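Local structure of oxalate biosynthetic component 1 (Burkholderia thailandensis, 5IKZ) at residues A[595-600]-A[631-636]; A[729-734]-A[844-849]; A[781-786]-A[931-936]. The protein probably makes oxalate from oxaloacetate and acetyl-CoA, combining a beta-keto acid cleavage enzyme-like barrel with a C-terminal alpha/beta-hydrolase-like domain. All coordinates share one frame; numbering follows the deposited sequence.

Contact 1: A[595-600]-A[631-636]; sequences HVLTAA and PQALNF
The ring of Phe636 meets two methyl groups of helix 595-600, and both approach it at a slant. Val596 CG1 is 4.0 Å from Phe636 CD2. One helical turn on, Ala600 CB is 4.4 Å from Phe636 CE2. Phe636 has CG anti to its own backbone nitrogen (chi1 174°), which carries the ring toward Val596 and Ala600.

Val596 does a second job with the same methyl. Val596 CG1 lies 3.4 Å from the carbonyl oxygen Ala633 O, so it packs on backbone as well as on the ring. Ala633 and Val596 have the nearest CA atoms of the two segments, and Ala633 CB turns toward helix 595-600. At the exposed margin Leu597 adds a flank contact, its CG 4.2 Å from Ala633 CB.

No hydrogen bond crosses the contact. The packing is apolar, with axes 9.5 Å apart at closest and crossing at 65°.

Both helices belong to the cap domain. Helix 562-579 is the third partner: its Leu575 touches both Ala599 and Phe636. Ile607, in the loop after helix 592-602, packs on both Ala600 and Phe636. Asn635, also on helix 629-641, bonds to the backbone of Tyr672 and Val674.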
ATOM      1  N   HIS A 595      -6.509 -23.585   1.297  1.00 96.96           N
ATOM      2  CA  HIS A 595      -6.370 -23.752  -0.145  1.00 96.87           C
ATOM      3  C   HIS A 595      -7.516 -23.056  -0.872  1.00103.56           C
ATOM      4  O   HIS A 595      -7.299 -22.331  -1.845  1.00100.87           O
ATOM      5  CB  HIS A 595      -6.325 -25.236  -0.517  1.00 85.99           C
ATOM      6  CG  HIS A 595      -6.300 -25.490  -1.993  1.00 90.83           C
ATOM      7  ND1 HIS A 595      -5.249 -25.107  -2.798  1.00 88.42           N
ATOM      8  CD2 HIS A 595      -7.198 -26.092  -2.809  1.00 82.49           C
ATOM      9  CE1 HIS A 595      -5.500 -25.459  -4.046  1.00 83.57           C
ATOM     10  NE2 HIS A 595      -6.678 -26.058  -4.081  1.00 84.17           N
ATOM     11  N   VAL A 596      -8.734 -23.280  -0.386  1.00101.41           N
ATOM     12  CA  VAL A 596      -9.923 -22.668  -0.968  1.00 89.27           C
ATOM     13  C   VAL A 596      -9.878 -21.147  -0.834  1.00 82.36           C
ATOM     14  O   VAL A 596     -10.120 -20.423  -1.802  1.00 75.54           O
ATOM     15  CB  VAL A 596     -11.209 -23.213  -0.313  1.00 72.62           C
ATOM     16  CG1 VAL A 596     -12.394 -22.301  -0.600  1.00 79.30           C
ATOM     17  CG2 VAL A 596     -11.485 -24.635  -0.789  1.00 76.94           C
ATOM     18  N   LEU A 597      -9.553 -20.673   0.365  1.00 85.01           N
ATOM     19  CA  LEU A 597      -9.448 -19.239   0.629  1.00 93.18           C
ATOM     20  C   LEU A 597      -8.456 -18.545  -0.300  1.00 93.30           C
ATOM     21  O   LEU A 597      -8.768 -17.507  -0.883  1.00 94.47           O
ATOM     22  CB  LEU A 597      -9.048 -18.994   2.085  1.00 94.39           C
ATOM     23  CG  LEU A 597     -10.147 -19.197   3.128  1.00 94.27           C
ATOM     24  CD1 LEU A 597      -9.549 -19.299   4.522  1.00103.01           C
ATOM     25  CD2 LEU A 597     -11.160 -18.066   3.053  1.00 84.76           C
ATOM     26  N   THR A 598      -7.264 -19.119  -0.432  1.00104.59           N
ATOM     27  CA  THR A 598      -6.241 -18.563  -1.315  1.00107.56           C
ATOM     28  C   THR A 598      -6.700 -18.588  -2.765  1.00103.07           C
ATOM     29  O   THR A 598      -6.429 -17.660  -3.529  1.00107.59           O
ATOM     30  CB  THR A 598      -4.906 -19.325  -1.201  1.00100.63           C
ATOM     31  OG1 THR A 598      -5.158 -20.736  -1.214  1.00117.64           O
ATOM     32  CG2 THR A 598      -4.184 -18.954   0.085  1.00 76.91           C
ATOM     33  N   ALA A 599      -7.398 -19.656  -3.140  1.00 90.29           N
ATOM     34  CA  ALA A 599      -7.936 -19.778  -4.487  1.00 82.90           C
ATOM     35  C   ALA A 599      -9.006 -18.721  -4.728  1.00 85.57           C
ATOM     36  O   ALA A 599      -9.072 -18.126  -5.800  1.00 96.11           O
ATOM     37  CB  ALA A 599      -8.498 -21.173  -4.713  1.00 67.74           C
ATOM     38  N   ALA A 600      -9.837 -18.484  -3.721  1.00 83.08           N
ATOM     39  CA  ALA A 600     -10.907 -17.502  -3.832  1.00 75.34           C
ATOM     40  C   ALA A 600     -10.353 -16.087  -3.962  1.00 78.89           C
ATOM     41  O   ALA A 600     -10.783 -15.324  -4.828  1.00 87.11           O
ATOM     42  CB  ALA A 600     -11.834 -17.598  -2.633  1.00 82.43           C
ATOM     43  N   PRO A 631     -15.129 -24.350   8.427  1.00102.46           N
ATOM     44  CA  PRO A 631     -16.230 -25.002   7.704  1.00111.40           C
ATOM     45  C   PRO A 631     -16.864 -24.147   6.606  1.00116.21           C
ATOM     46  O   PRO A 631     -17.301 -24.704   5.599  1.00116.28           O
ATOM     47  CB  PRO A 631     -17.250 -25.281   8.812  1.00111.55           C
ATOM     48  CG  PRO A 631     -16.989 -24.234   9.823  1.00108.68           C
ATOM     49  CD  PRO A 631     -15.502 -24.059   9.823  1.00102.75           C
ATOM     50  N   GLN A 632     -16.921 -22.830   6.790  1.00107.75           N
ATOM     51  CA  GLN A 632     -17.580 -21.964   5.813  1.00 98.99           C
ATOM     52  C   GLN A 632     -16.823 -21.960   4.488  1.00 96.03           C
ATOM     53  O   GLN A 632     -17.419 -21.774   3.427  1.00 88.81           O
ATOM     54  CB  GLN A 632     -17.718 -20.533   6.349  1.00 93.37           C
ATOM     55  CG  GLN A 632     -16.423 -19.735   6.389  1.00105.35           C
ATOM     56  CD  GLN A 632     -16.619 -18.318   6.897  1.00119.76           C
ATOM     57  OE1 GLN A 632     -17.734 -17.913   7.225  1.00123.35           O
ATOM     58  NE2 GLN A 632     -15.532 -17.557   6.964  1.00119.71           N
ATOM     59  N   ALA A 633     -15.513 -22.177   4.554  1.00 92.22           N
ATOM     60  CA  ALA A 633     -14.690 -22.234   3.353  1.00 87.27           C
ATOM     61  C   ALA A 633     -14.870 -23.574   2.650  1.00 87.41           C
ATOM     62  O   ALA A 633     -14.815 -23.656   1.423  1.00 95.24           O
ATOM     63  CB  ALA A 633     -13.228 -22.001   3.696  1.00 70.97           C
ATOM     64  N   LEU A 634     -15.087 -24.623   3.438  1.00 89.14           N
ATOM     65  CA  LEU A 634     -15.322 -25.954   2.895  1.00 87.65           C
ATOM     66  C   LEU A 634     -16.653 -26.008   2.157  1.00 87.34           C
ATOM     67  O   LEU A 634     -16.729 -26.504   1.034  1.00 93.30           O
ATOM     68  CB  LEU A 634     -15.292 -27.004   4.007  1.00 92.35           C
ATOM     69  CG  LEU A 634     -13.926 -27.302   4.630  1.00 87.84           C
ATOM     70  CD1 LEU A 634     -14.043 -28.410   5.666  1.00 74.35           C
ATOM     71  CD2 LEU A 634     -12.913 -27.668   3.554  1.00 80.78           C
ATOM     72  N   ASN A 635     -17.698 -25.490   2.796  1.00 82.58           N
ATOM     73  CA  ASN A 635     -19.028 -25.461   2.198  1.00 85.39           C
ATOM     74  C   ASN A 635     -19.087 -24.563   0.969  1.00 87.28           C
ATOM     75  O   ASN A 635     -19.845 -24.827   0.035  1.00 74.86           O
ATOM     76  CB  ASN A 635     -20.065 -24.998   3.222  1.00 82.38           C
ATOM     77  CG  ASN A 635     -20.249 -25.988   4.352  1.00 84.99           C
ATOM     78  OD1 ASN A 635     -20.913 -27.013   4.192  1.00 80.49           O
ATOM     79  ND2 ASN A 635     -19.670 -25.683   5.507  1.00 90.81           N
ATOM     80  N   PHE A 636     -18.288 -23.500   0.980  1.00 82.56           N
ATOM     81  CA  PHE A 636     -18.205 -22.594  -0.158  1.00 81.91           C
ATOM     82  C   PHE A 636     -17.770 -23.353  -1.402  1.00 78.58           C
ATOM     83  O   PHE A 636     -18.332 -23.171  -2.482  1.00 75.52           O
ATOM     84  CB  PHE A 636     -17.236 -21.446   0.130  1.00 83.60           C
ATOM     85  CG  PHE A 636     -16.990 -20.550  -1.052  1.00 79.90           C
ATOM     86  CD1 PHE A 636     -17.887 -19.547  -1.376  1.00 77.65           C
ATOM     87  CD2 PHE A 636     -15.859 -20.709  -1.836  1.00 82.07           C
ATOM     88  CE1 PHE A 636     -17.663 -18.723  -2.461  1.00 80.64           C
ATOM     89  CE2 PHE A 636     -15.630 -19.887  -2.922  1.00 83.86           C
ATOM     90  CZ  PHE A 636     -16.532 -18.893  -3.235  1.00 78.27           C
TER

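Contact 2: A[729-734]-A[844-849]; sequences LTLELR and GETVIE
Leu731 reaches from helix 729-734 into the loop 844-849, and its two methyls part to different partners. The Leu731 and Glu845 side chains cross at about a right angle. Leu731 CD1 touches Glu845 CG at 3.6 Å and lies 3.3 Å from Glu845 OE1. CD2 turns to the loop backbone, 3.4 Å from Thr846 O, and also meets Thr846 CB.

Ile848 packs on the helix with both its branches. Its CG1 sits between the backbone nitrogen and the carbonyl carbon (chi1 49°), and the extended chain beyond carries CD1 to the helix. Ile848 CD1 lies 3.6 Å from Leu731 CG. The same methyl is 3.9 Å from Thr730 CB. Ile848 CG2 points a different way and packs 4.0 Å from Arg734 CD, where the two side chains run past each other in opposite directions.

Arg734 is extended from CG to NE and passes Ile848 CG2. Thr846 CG2 sits over one face of its guanidinium, near the rim, 3.7 Å from Arg734 NH1. The Thr846 and Arg734 side chains cross at about a right angle.

The polar ends look to other partners. Arg734 NE forms a salt bridge with Asp615, and NH2 bonds to Ser740 O. Thr730 OG1 bonds to Leu726 O, one helical turn back. Glu845 has a long, weak ion pair with Arg727.

No hydrogen bond links the two segments. The contact therefore joins the end of helix 715-734 to the N-cap of helix 849-860 by side-chain packing. The NE salt bridge to Asp615 and the NH2 bond to Ser740 O together probably fix the guanidinium plane and keep that face against the Thr846 methyl.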
ATOM      1  N   LEU A 729     -33.143 -11.966  -1.025  1.00 63.25           N
ATOM      2  CA  LEU A 729     -32.752 -13.324  -1.384  1.00 66.09           C
ATOM      3  C   LEU A 729     -32.226 -14.111  -0.186  1.00 62.92           C
ATOM      4  O   LEU A 729     -32.325 -15.336  -0.152  1.00 75.47           O
ATOM      5  CB  LEU A 729     -31.699 -13.300  -2.492  1.00 56.48           C
ATOM      6  CG  LEU A 729     -32.146 -12.770  -3.855  1.00 52.26           C
ATOM      7  CD1 LEU A 729     -31.043 -12.970  -4.879  1.00 49.39           C
ATOM      8  CD2 LEU A 729     -33.431 -13.447  -4.305  1.00 48.10           C
ATOM      9  N   THR A 730     -31.664 -13.409   0.793  1.00 57.77           N
ATOM     10  CA  THR A 730     -31.151 -14.067   1.990  1.00 60.24           C
ATOM     11  C   THR A 730     -32.290 -14.439   2.933  1.00 68.92           C
ATOM     12  O   THR A 730     -32.300 -15.527   3.507  1.00 79.58           O
ATOM     13  CB  THR A 730     -30.136 -13.181   2.736  1.00 55.07           C
ATOM     14  OG1 THR A 730     -29.107 -12.762   1.834  1.00 48.34           O
ATOM     15  CG2 THR A 730     -29.503 -13.948   3.885  1.00 60.61           C
ATOM     16  N   LEU A 731     -33.249 -13.531   3.087  1.00 76.75           N
ATOM     17  CA  LEU A 731     -34.429 -13.791   3.908  1.00 67.05           C
ATOM     18  C   LEU A 731     -35.225 -14.967   3.359  1.00 68.83           C
ATOM     19  O   LEU A 731     -35.725 -15.796   4.118  1.00 85.17           O
ATOM     20  CB  LEU A 731     -35.317 -12.548   3.989  1.00 54.27           C
ATOM     21  CG  LEU A 731     -34.820 -11.419   4.890  1.00 66.06           C
ATOM     22  CD1 LEU A 731     -35.666 -10.173   4.702  1.00 59.14           C
ATOM     23  CD2 LEU A 731     -34.831 -11.859   6.348  1.00 68.09           C
ATOM     24  N   GLU A 732     -35.339 -15.027   2.037  1.00 72.10           N
ATOM     25  CA  GLU A 732     -36.034 -16.116   1.362  1.00 72.37           C
ATOM     26  C   GLU A 732     -35.400 -17.454   1.718  1.00 79.82           C
ATOM     27  O   GLU A 732     -36.090 -18.461   1.893  1.00 91.90           O
ATOM     28  CB  GLU A 732     -36.015 -15.902  -0.155  1.00 77.31           C
ATOM     29  CG  GLU A 732     -36.545 -17.072  -0.968  1.00 97.50           C
ATOM     30  CD  GLU A 732     -36.577 -16.779  -2.458  1.00112.15           C
ATOM     31  OE1 GLU A 732     -36.083 -15.707  -2.868  1.00110.49           O
ATOM     32  OE2 GLU A 732     -37.099 -17.622  -3.218  1.00118.67           O
ATOM     33  N   LEU A 733     -34.077 -17.448   1.837  1.00 79.32           N
ATOM     34  CA  LEU A 733     -33.325 -18.648   2.172  1.00 78.02           C
ATOM     35  C   LEU A 733     -33.426 -18.965   3.662  1.00 81.38           C
ATOM     36  O   LEU A 733     -33.365 -20.126   4.065  1.00 89.81           O
ATOM     37  CB  LEU A 733     -31.860 -18.484   1.765  1.00 78.01           C
ATOM     38  CG  LEU A 733     -31.141 -19.725   1.237  1.00 86.81           C
ATOM     39  CD1 LEU A 733     -31.674 -20.103  -0.137  1.00 85.76           C
ATOM     40  CD2 LEU A 733     -29.640 -19.487   1.188  1.00 90.66           C
ATOM     41  N   ARG A 734     -33.587 -17.924   4.473  1.00 76.83           N
ATOM     42  CA  ARG A 734     -33.634 -18.077   5.923  1.00 70.41           C
ATOM     43  C   ARG A 734     -34.958 -18.680   6.394  1.00 77.10           C
ATOM     44  O   ARG A 734     -35.008 -19.357   7.422  1.00 71.44           O
ATOM     45  CB  ARG A 734     -33.406 -16.727   6.607  1.00 65.83           C
ATOM     46  CG  ARG A 734     -33.121 -16.825   8.099  1.00 70.03           C
ATOM     47  CD  ARG A 734     -33.105 -15.453   8.763  1.00 67.83           C
ATOM     48  NE  ARG A 734     -32.496 -15.498  10.089  1.00 70.28           N
ATOM     49  CZ  ARG A 734     -33.142 -15.848  11.199  1.00 77.20           C
ATOM     50  NH1 ARG A 734     -34.421 -16.190  11.145  1.00 77.24           N
ATOM     51  NH2 ARG A 734     -32.506 -15.861  12.363  1.00 73.28           N
ATOM     52  N   GLY A 844     -43.688  -8.888   9.977  1.00 94.57           N
ATOM     53  CA  GLY A 844     -43.183 -10.194  10.356  1.00 81.83           C
ATOM     54  C   GLY A 844     -41.883 -10.542   9.660  1.00 81.07           C
ATOM     55  O   GLY A 844     -41.372 -11.653   9.803  1.00 83.72           O
ATOM     56  N   GLU A 845     -41.349  -9.589   8.902  1.00 79.33           N
ATOM     57  CA  GLU A 845     -40.081  -9.786   8.214  1.00 74.62           C
ATOM     58  C   GLU A 845     -38.934  -9.809   9.218  1.00 76.46           C
ATOM     59  O   GLU A 845     -38.871  -8.974  10.122  1.00 76.25           O
ATOM     60  CB  GLU A 845     -39.858  -8.689   7.172  1.00 72.40           C
ATOM     61  CG  GLU A 845     -38.732  -8.982   6.195  1.00 85.01           C
ATOM     62  CD  GLU A 845     -38.375  -7.780   5.340  1.00 92.47           C
ATOM     63  OE1 GLU A 845     -37.206  -7.340   5.385  1.00 88.06           O
ATOM     64  OE2 GLU A 845     -39.263  -7.275   4.624  1.00 94.30           O
ATOM     65  N   THR A 846     -38.036 -10.774   9.059  1.00 80.20           N
ATOM     66  CA  THR A 846     -36.904 -10.932   9.963  1.00 80.75           C
ATOM     67  C   THR A 846     -35.846  -9.860   9.706  1.00 87.21           C
ATOM     68  O   THR A 846     -35.620  -9.459   8.564  1.00 92.67           O
ATOM     69  CB  THR A 846     -36.268 -12.331   9.818  1.00 83.05           C
ATOM     70  OG1 THR A 846     -37.296 -13.328   9.797  1.00 94.29           O
ATOM     71  CG2 THR A 846     -35.314 -12.615  10.965  1.00 59.46           C
ATOM     72  N   VAL A 847     -35.204  -9.392  10.773  1.00 79.32           N
ATOM     73  CA  VAL A 847     -34.151  -8.392  10.648  1.00 69.87           C
ATOM     74  C   VAL A 847     -32.778  -9.052  10.611  1.00 73.48           C
ATOM     75  O   VAL A 847     -32.340  -9.648  11.595  1.00 80.75           O
ATOM     76  CB  VAL A 847     -34.191  -7.376  11.804  1.00 60.76           C
ATOM     77  CG1 VAL A 847     -32.999  -6.435  11.727  1.00 56.23           C
ATOM     78  CG2 VAL A 847     -35.497  -6.599  11.782  1.00 61.25           C
ATOM     79  N   ILE A 848     -32.106  -8.946   9.470  1.00 72.37           N
ATOM     80  CA  ILE A 848     -30.776  -9.525   9.315  1.00 78.18           C
ATOM     81  C   ILE A 848     -29.725  -8.452   9.057  1.00 72.62           C
ATOM     82  O   ILE A 848     -30.016  -7.257   9.104  1.00 70.72           O
ATOM     83  CB  ILE A 848     -30.732 -10.553   8.169  1.00 68.38           C
ATOM     84  CG1 ILE A 848     -31.366  -9.972   6.902  1.00 65.91           C
ATOM     85  CG2 ILE A 848     -31.445 -11.831   8.576  1.00 74.00           C
ATOM     86  CD1 ILE A 848     -31.303 -10.900   5.709  1.00 51.15           C
ATOM     87  N   GLU A 849     -28.502  -8.897   8.786  1.00 71.19           N
ATOM     88  CA  GLU A 849     -27.381  -7.998   8.544  1.00 67.87           C
ATOM     89  C   GLU A 849     -27.622  -7.102   7.337  1.00 60.84           C
ATOM     90  O   GLU A 849     -27.401  -5.892   7.399  1.00 67.36           O
ATOM     91  CB  GLU A 849     -26.094  -8.803   8.347  1.00 73.97           C
ATOM     92  CG  GLU A 849     -24.942  -8.010   7.759  1.00 77.41           C
ATOM     93  CD  GLU A 849     -23.731  -8.878   7.475  1.00 96.29           C
ATOM     94  OE1 GLU A 849     -23.429  -9.764   8.304  1.00108.64           O
ATOM     95  OE2 GLU A 849     -23.086  -8.678   6.423  1.00 76.97           O
TER

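Contact 3: A[781-786]-A[931-936]; sequences VVLPST and CFAHSS. With GOL (glycerol), chain C.
Segments 781-786 and 931-936 are neighbouring parallel strands of the alpha/beta-hydrolase-like sheet, together with the loops that follow them. Ser935 ends its strand just before helix 937-955, at backbone angles 58°/-106°, consistent with a nucleophile elbow. Its OG bonds to His1069.

Phe932 makes both direct backbone bonds across the pair. Its N donates to Val781 O at 2.8 Å. Its O accepts from Leu783 N at 3.1 Å. This is the usual parallel pattern, one residue bonded to the two that flank its partner, here Val782. Val782 CG2 meets the edge of the Phe932 ring, 4.3 Å from CD2. On the other face of the sheet, Val781 packs on the Cys931 sulfur, and Leu783 CD1 lies 4.2 Å from Cys931 CB.

Beyond Leu783 the two backbones no longer bond directly, and a water bridges them. It accepts from His934 N at 3.0 Å and can donate to Leu783 O, though it has other acceptors within reach.

The side chains then line a polar site. The Ser785 hydroxyl extends opposite its own backbone N (chi1 -179°), and Ser785 OG comes 3.4 Å from Ser935 CB. The same CB also lies over one face of the His934 ring, toward its rim. A glycerol, probably from the crystallisation liquor, has its O3 in weak hydrogen bonds to His934 NE2 (3.1 Å) and Ser785 OG. His934 ND1 is tied to Phe974 O, which helps hold the ring's rotation.

The chemistry thus changes along the contact, from sheet bonds and apolar packing to hydroxyls and an imidazole. The glycerol suggests that this end can hold a small polar ligand. By analogy with related hydrolases, the loop 783-786 probably lies beside the active site.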
ATOM      1  N   VAL A 781     -24.941   5.305  27.318  1.00 83.59           N
ATOM      2  CA  VAL A 781     -25.847   4.457  26.559  1.00 83.08           C
ATOM      3  C   VAL A 781     -25.098   3.801  25.396  1.00 86.75           C
ATOM      4  O   VAL A 781     -24.411   4.472  24.628  1.00 84.94           O
ATOM      5  CB  VAL A 781     -27.050   5.250  26.032  1.00 79.14           C
ATOM      6  CG1 VAL A 781     -27.979   4.321  25.257  1.00 79.59           C
ATOM      7  CG2 VAL A 781     -27.797   5.893  27.195  1.00 69.58           C
ATOM      8  N   VAL A 782     -25.220   2.485  25.273  1.00 82.34           N
ATOM      9  CA  VAL A 782     -24.567   1.774  24.182  1.00 81.00           C
ATOM     10  C   VAL A 782     -25.556   1.468  23.066  1.00 82.98           C
ATOM     11  O   VAL A 782     -26.432   0.611  23.207  1.00 91.16           O
ATOM     12  CB  VAL A 782     -23.915   0.464  24.662  1.00 79.83           C
ATOM     13  CG1 VAL A 782     -23.326  -0.290  23.482  1.00 74.43           C
ATOM     14  CG2 VAL A 782     -22.842   0.760  25.696  1.00 78.26           C
ATOM     15  N   LEU A 783     -25.417   2.196  21.964  1.00 75.10           N
ATOM     16  CA  LEU A 783     -26.259   2.003  20.793  1.00 73.74           C
ATOM     17  C   LEU A 783     -25.967   0.652  20.148  1.00 73.60           C
ATOM     18  O   LEU A 783     -24.835   0.167  20.202  1.00 78.67           O
ATOM     19  CB  LEU A 783     -26.043   3.139  19.792  1.00 73.45           C
ATOM     20  CG  LEU A 783     -26.575   4.510  20.212  1.00 69.81           C
ATOM     21  CD1 LEU A 783     -25.877   5.609  19.430  1.00 73.88           C
ATOM     22  CD2 LEU A 783     -28.083   4.583  20.015  1.00 60.61           C
ATOM     23  N   PRO A 784     -26.989   0.036  19.536  1.00 74.50           N
ATOM     24  CA  PRO A 784     -26.829  -1.306  18.968  1.00 71.79           C
ATOM     25  C   PRO A 784     -25.974  -1.329  17.708  1.00 75.23           C
ATOM     26  O   PRO A 784     -25.860  -0.320  17.011  1.00 70.25           O
ATOM     27  CB  PRO A 784     -28.267  -1.718  18.649  1.00 72.62           C
ATOM     28  CG  PRO A 784     -28.961  -0.433  18.387  1.00 73.54           C
ATOM     29  CD  PRO A 784     -28.354   0.555  19.340  1.00 75.05           C
ATOM     30  N   SER A 785     -25.376  -2.482  17.431  1.00 81.04           N
ATOM     31  CA  SER A 785     -24.613  -2.686  16.207  1.00 77.81           C
ATOM     32  C   SER A 785     -25.443  -3.495  15.217  1.00 76.03           C
ATOM     33  O   SER A 785     -26.621  -3.757  15.457  1.00 95.89           O
ATOM     34  CB  SER A 785     -23.288  -3.390  16.507  1.00 75.86           C
ATOM     35  OG  SER A 785     -22.531  -3.580  15.324  1.00 92.52           O
ATOM     36  N   THR A 786     -24.829  -3.891  14.109  1.00 72.90           N
ATOM     37  CA  THR A 786     -25.528  -4.659  13.081  1.00 68.02           C
ATOM     38  C   THR A 786     -25.957  -6.066  13.532  1.00 72.45           C
ATOM     39  O   THR A 786     -27.119  -6.434  13.351  1.00 72.56           O
ATOM     40  CB  THR A 786     -24.672  -4.789  11.804  1.00 61.37           C
ATOM     41  OG1 THR A 786     -24.386  -3.486  11.286  1.00 66.33           O
ATOM     42  CG2 THR A 786     -25.406  -5.597  10.746  1.00 53.24           C
ATOM     43  N   CYS A 931     -23.276   8.654  24.611  1.00 97.12           N
ATOM     44  CA  CYS A 931     -23.536   7.417  23.879  1.00 84.57           C
ATOM     45  C   CYS A 931     -22.298   6.843  23.196  1.00 86.87           C
ATOM     46  O   CYS A 931     -21.471   7.581  22.660  1.00 81.83           O
ATOM     47  CB  CYS A 931     -24.625   7.641  22.828  1.00 62.23           C
ATOM     48  SG  CYS A 931     -26.130   8.424  23.441  1.00 85.03           S
ATOM     49  N   PHE A 932     -22.184   5.519  23.218  1.00 84.91           N
ATOM     50  CA  PHE A 932     -21.170   4.821  22.438  1.00 73.53           C
ATOM     51  C   PHE A 932     -21.785   4.302  21.147  1.00 68.05           C
ATOM     52  O   PHE A 932     -22.957   3.927  21.117  1.00 70.28           O
ATOM     53  CB  PHE A 932     -20.561   3.663  23.230  1.00 75.75           C
ATOM     54  CG  PHE A 932     -19.598   4.096  24.297  1.00 86.66           C
ATOM     55  CD1 PHE A 932     -18.470   4.834  23.974  1.00 81.29           C
ATOM     56  CD2 PHE A 932     -19.813   3.753  25.622  1.00 82.79           C
ATOM     57  CE1 PHE A 932     -17.581   5.231  24.954  1.00 76.10           C
ATOM     58  CE2 PHE A 932     -18.927   4.147  26.607  1.00 82.37           C
ATOM     59  CZ  PHE A 932     -17.809   4.886  26.272  1.00 77.98           C
ATOM     60  N   ALA A 933     -20.993   4.286  20.082  1.00 68.10           N
ATOM     61  CA  ALA A 933     -21.466   3.783  18.801  1.00 54.91           C
ATOM     62  C   ALA A 933     -20.396   2.943  18.121  1.00 66.04           C
ATOM     63  O   ALA A 933     -19.216   3.291  18.133  1.00 69.24           O
ATOM     64  CB  ALA A 933     -21.889   4.933  17.901  1.00 65.32           C
ATOM     65  N   HIS A 934     -20.817   1.828  17.537  1.00 60.44           N
ATOM     66  CA  HIS A 934     -19.914   0.971  16.784  1.00 66.35           C
ATOM     67  C   HIS A 934     -20.594   0.471  15.520  1.00 65.59           C
ATOM     68  O   HIS A 934     -21.782   0.143  15.541  1.00 57.29           O
ATOM     69  CB  HIS A 934     -19.449  -0.212  17.634  1.00 66.28           C
ATOM     70  CG  HIS A 934     -18.675  -1.237  16.864  1.00 68.77           C
ATOM     71  ND1 HIS A 934     -17.439  -0.977  16.313  1.00 61.99           N
ATOM     72  CD2 HIS A 934     -18.966  -2.521  16.547  1.00 70.94           C
ATOM     73  CE1 HIS A 934     -16.999  -2.058  15.693  1.00 61.58           C
ATOM     74  NE2 HIS A 934     -17.907  -3.009  15.821  1.00 65.40           N
ATOM     75  N   SER A 935     -19.835   0.424  14.427  1.00 65.78           N
ATOM     76  CA  SER A 935     -20.332  -0.073  13.147  1.00 64.57           C
ATOM     77  C   SER A 935     -21.547   0.723  12.670  1.00 72.96           C
ATOM     78  O   SER A 935     -21.419   1.870  12.240  1.00 48.12           O
ATOM     79  CB  SER A 935     -20.675  -1.563  13.252  1.00 48.53           C
ATOM     80  OG  SER A 935     -21.036  -2.102  11.995  1.00 56.94           O
ATOM     81  N   SER A 936     -22.725   0.113  12.764  1.00 73.36           N
ATOM     82  CA  SER A 936     -23.962   0.737  12.305  1.00 64.13           C
ATOM     83  C   SER A 936     -24.502   1.758  13.298  1.00 75.95           C
ATOM     84  O   SER A 936     -25.517   2.404  13.039  1.00 83.55           O
ATOM     85  CB  SER A 936     -25.028  -0.327  12.047  1.00 63.66           C
ATOM     86  OG  SER A 936     -24.536  -1.343  11.195  1.00 91.09           O
TER
HETATM   87  C1  GOL C1202     -17.024  -7.839  14.630  1.00 86.60           C
HETATM   88  O1  GOL C1202     -15.823  -7.504  13.971  1.00 75.67           O
HETATM   89  C2  GOL C1202     -17.665  -6.580  15.206  1.00 87.58           C
HETATM   90  O2  GOL C1202     -17.454  -6.550  16.603  1.00 80.07           O
HETATM   91  C3  GOL C1202     -19.161  -6.605  14.905  1.00 79.99           C
HETATM   92  O3  GOL C1202     -19.752  -5.373  15.261  1.00 70.38           O
HETATM   93  O   HOH W   1     -23.642   0.940  18.094  1.00 62.51           O

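How the contacts relate
Contact 3 is wholly buried in the central sheet of the C-terminal domain, and it alone of the three has hydrogen bonds between its segments. Contacts 1 and 2 rely on apolar packing. Contact 1 joins two helices of the cap domain, with one exposed residue at its margin. Contact 2 is only partly buried and sets a helix against a loop, with salt bridges beside it. Contacts 2 and 3 alternate along the chain and touch where Glu849 CA lies 3.8 Å from Thr786 CG2, so helix 849-860 borders both. Contact 1 stands apart, its centre about 24 Å from that of contact 2 and about 32 Å from that of contact 3.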